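Local structure of putative methylase (Clostridium difficile, 3LDU) at residues I272-A277 with I286-G291. The protein binds GTP in its methyltransferase domain and probably methylates guanine bases of ribosomal RNA. Numbering follows the deposited sequence.
With GTP (guanosine-5'-triphosphate), chain B.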
loop_
_atom_site.group_PDB
_atom_site.type_symbol
_atom_site.label_atom_id
_atom_site.label_comp_id
_atom_site.label_asym_id
_atom_site.label_seq_id
_atom_site.Cartn_x
_atom_site.Cartn_y
_atom_site.Cartn_z
ATOM N N ILE A 272 -8.971 -11.691 17.023
ATOM C CA ILE A 272 -9.159 -11.146 15.686
ATOM C C ILE A 272 -7.928 -11.441 14.846
ATOM O O ILE A 272 -8.038 -11.818 13.676
ATOM C CB ILE A 272 -9.428 -9.619 15.729
ATOM C CG1 ILE A 272 -10.816 -9.344 16.328
ATOM C CG2 ILE A 272 -9.309 -8.999 14.332
ATOM C CD1 ILE A 272 -11.112 -7.867 16.579
ATOM N N ALA A 273 -6.758 -11.255 15.450
ATOM C CA ALA A 273 -5.499 -11.484 14.757
ATOM C C ALA A 273 -5.414 -12.930 14.275
ATOM O O ALA A 273 -5.017 -13.182 13.135
ATOM C CB ALA A 273 -4.302 -11.151 15.676
ATOM N N ARG A 274 -5.765 -13.876 15.145
ATOM C CA ARG A 274 -5.790 -15.290 14.760
ATOM C C ARG A 274 -6.741 -15.545 13.588
ATOM O O ARG A 274 -6.393 -16.242 12.637
ATOM C CB ARG A 274 -6.158 -16.171 15.948
ATOM C CG ARG A 274 -5.088 -16.143 17.034
ATOM C CD ARG A 274 -5.504 -17.001 18.212
ATOM N NE ARG A 274 -4.404 -17.210 19.148
ATOM C CZ ARG A 274 -4.536 -17.833 20.315
ATOM N NH1 ARG A 274 -5.726 -18.293 20.674
ATOM N NH2 ARG A 274 -3.485 -17.993 21.126
ATOM N N GLU A 275 -7.938 -14.978 13.662
ATOM C CA GLU A 275 -8.919 -15.126 12.572
ATOM C C GLU A 275 -8.379 -14.555 11.272
ATOM O O GLU A 275 -8.511 -15.163 10.194
ATOM C CB GLU A 275 -10.220 -14.409 12.925
ATOM C CG GLU A 275 -11.034 -15.102 14.009
ATOM C CD GLU A 275 -12.175 -14.242 14.526
ATOM O OE1 GLU A 275 -12.755 -14.588 15.579
ATOM O OE2 GLU A 275 -12.489 -13.218 13.885
ATOM N N ASN A 276 -7.783 -13.371 11.372
ATOM C CA ASN A 276 -7.262 -12.685 10.192
ATOM C C ASN A 276 -6.119 -13.469 9.541
ATOM O O ASN A 276 -6.052 -13.573 8.310
ATOM C CB ASN A 276 -6.831 -11.250 10.520
ATOM C CG ASN A 276 -8.014 -10.306 10.705
ATOM O OD1 ASN A 276 -9.166 -10.685 10.507
ATOM N ND2 ASN A 276 -7.721 -9.061 11.093
ATOM N N ALA A 277 -5.224 -14.019 10.361
ATOM C CA ALA A 277 -4.132 -14.825 9.825
ATOM C C ALA A 277 -4.655 -16.056 9.090
ATOM O O ALA A 277 -4.093 -16.452 8.078
ATOM C CB ALA A 277 -3.170 -15.234 10.923
ATOM N N ILE A 286 2.434 -17.855 12.229
ATOM C CA ILE A 286 2.339 -16.862 13.291
ATOM C C ILE A 286 1.696 -17.446 14.529
ATOM O O ILE A 286 0.717 -18.185 14.445
ATOM C CB ILE A 286 1.488 -15.641 12.878
ATOM C CG1 ILE A 286 1.871 -15.162 11.488
ATOM C CG2 ILE A 286 1.672 -14.519 13.888
ATOM C CD1 ILE A 286 0.942 -14.069 10.955
ATOM N N GLU A 287 2.245 -17.107 15.685
ATOM C CA GLU A 287 1.602 -17.461 16.940
ATOM C C GLU A 287 1.279 -16.176 17.704
ATOM O O GLU A 287 2.173 -15.382 17.997
ATOM C CB GLU A 287 2.502 -18.385 17.760
ATOM C CG GLU A 287 1.959 -18.697 19.134
ATOM C CD GLU A 287 2.870 -19.626 19.918
ATOM O OE1 GLU A 287 3.299 -20.654 19.350
ATOM O OE2 GLU A 287 3.145 -19.328 21.102
ATOM N N PHE A 288 -0.003 -15.977 17.994
ATOM C CA PHE A 288 -0.494 -14.786 18.679
ATOM C C PHE A 288 -0.916 -15.198 20.082
ATOM O O PHE A 288 -1.539 -16.249 20.252
ATOM C CB PHE A 288 -1.743 -14.239 17.983
ATOM C CG PHE A 288 -1.504 -13.654 16.609
ATOM C CD1 PHE A 288 -0.911 -12.404 16.459
ATOM C CD2 PHE A 288 -1.936 -14.321 15.481
ATOM C CE1 PHE A 288 -0.722 -11.843 15.184
ATOM C CE2 PHE A 288 -1.757 -13.771 14.217
ATOM C CZ PHE A 288 -1.144 -12.534 14.074
ATOM N N ASN A 289 -0.579 -14.376 21.072
ATOM C CA ASN A 289 -0.920 -14.640 22.474
ATOM C C ASN A 289 -1.196 -13.344 23.225
ATOM O O ASN A 289 -0.646 -12.294 22.893
ATOM C CB ASN A 289 0.232 -15.355 23.191
ATOM C CG ASN A 289 0.371 -16.807 22.783
ATOM O OD1 ASN A 289 -0.534 -17.616 22.997
ATOM N ND2 ASN A 289 1.517 -17.146 22.199
ATOM N N VAL A 290 -2.036 -13.418 24.249
ATOM C CA VAL A 290 -2.119 -12.310 25.195
ATOM C C VAL A 290 -0.780 -12.217 25.918
ATOM O O VAL A 290 -0.234 -13.220 26.365
ATOM C CB VAL A 290 -3.272 -12.510 26.199
ATOM C CG1 VAL A 290 -3.246 -11.433 27.277
ATOM C CG2 VAL A 290 -4.602 -12.492 25.462
ATOM N N GLY A 291 -0.231 -11.008 25.988
ATOM C CA GLY A 291 1.032 -10.772 26.662
ATOM C C GLY A 291 1.280 -9.284 26.817
ATOM O O GLY A 291 0.678 -8.468 26.117
HETATM P PG GTP B . -2.387 -3.358 13.923
HETATM O O1G GTP B . -1.269 -4.371 14.050
HETATM O O2G GTP B . -2.451 -2.898 12.492
HETATM O O3G GTP B . -3.724 -3.974 14.261
HETATM O O3B GTP B . -2.060 -2.118 14.913
HETATM P PB GTP B . -2.930 -1.907 16.259
HETATM O O1B GTP B . -3.972 -0.853 15.972
HETATM O O2B GTP B . -3.614 -3.182 16.671
HETATM O O3A GTP B . -1.979 -1.368 17.449
HETATM P PA GTP B . -2.569 -0.135 18.320
HETATM O O1A GTP B . -4.007 -0.446 18.672
HETATM O O2A GTP B . -2.496 1.156 17.539
HETATM O "O5'" GTP B . -1.745 -0.049 19.695
HETATM C "C5'" GTP B . -0.834 -1.075 19.929
HETATM C "C4'" GTP B . -1.557 -2.188 20.678
HETATM O "O4'" GTP B . -0.826 -2.377 21.858
HETATM C "C3'" GTP B . -2.997 -1.919 21.120
HETATM O "O3'" GTP B . -3.813 -2.921 20.553
HETATM C "C2'" GTP B . -3.010 -2.061 22.640
HETATM O "O2'" GTP B . -4.027 -2.925 23.109
HETATM C "C1'" GTP B . -1.694 -2.752 22.896
HETATM N N9 GTP B . -1.013 -2.410 24.151
HETATM C C8 GTP B . -1.044 -1.278 24.921
HETATM N N7 GTP B . -0.204 -1.480 25.973
HETATM C C5 GTP B . 0.340 -2.721 25.871
HETATM C C6 GTP B . 1.243 -3.431 26.654
HETATM O O6 GTP B . 1.722 -2.944 27.690
HETATM N N1 GTP B . 1.598 -4.701 26.249
HETATM C C2 GTP B . 1.075 -5.259 25.096
HETATM N N2 GTP B . 1.461 -6.474 24.744
HETATM N N3 GTP B . 0.163 -4.560 24.310
HETATM C C4 GTP B . -0.172 -3.309 24.717
HETATM O O HOH W 1 -1.812 -17.945 17.123
#
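The F288 ring is sandwiched between a methyl of the helix and a methyl of its own strand. A273 CB sits almost squarely over the centre of one face, 3.6 Å from the ring centroid and 7° off the normal, a CH-pi contact; I286 CG2 lies against the opposite face, displaced toward the rim. A277, one helical turn after A273, puts its CB at the ring edge, 3.9 Å from F288 CE2, and also meets I286 CD1. With its CG beside the backbone N (chi1 -68°), the F288 ring is directed at the helix and lies alongside the R274 chain, which points the opposite way, R274 CG resting near F288 CB and CD2. Helix 267-280 and strand 286-290 are the second and third elements of a beta-alpha-beta unit begun by strand 260-264, in the Rossmann-like methyltransferase domain; the two segments run nearly antiparallel, at 166°, and the strand is the outermost on its side of the sheet. L210 and I211 of helix 208-217 pack on F288 and I286 respectively. At the more exposed margin the extended R274 chain carries its guanidinium to the strand backbone, where NH2 donates to F288 O at 2.8 Å. A water takes the N-H of F288 and is weakly held by R274 NE, whose one N-H is thus shared between two weak acceptors, the water and F288 O. N289 OD1 lies at the guanidinium edge, its amide nearly perpendicular to that plane, while N289 ND2 binds E287 OE2 at 2.9 Å. Just past the strand, G291 belongs to the GTP site, its carbonyl O close to guanine N2.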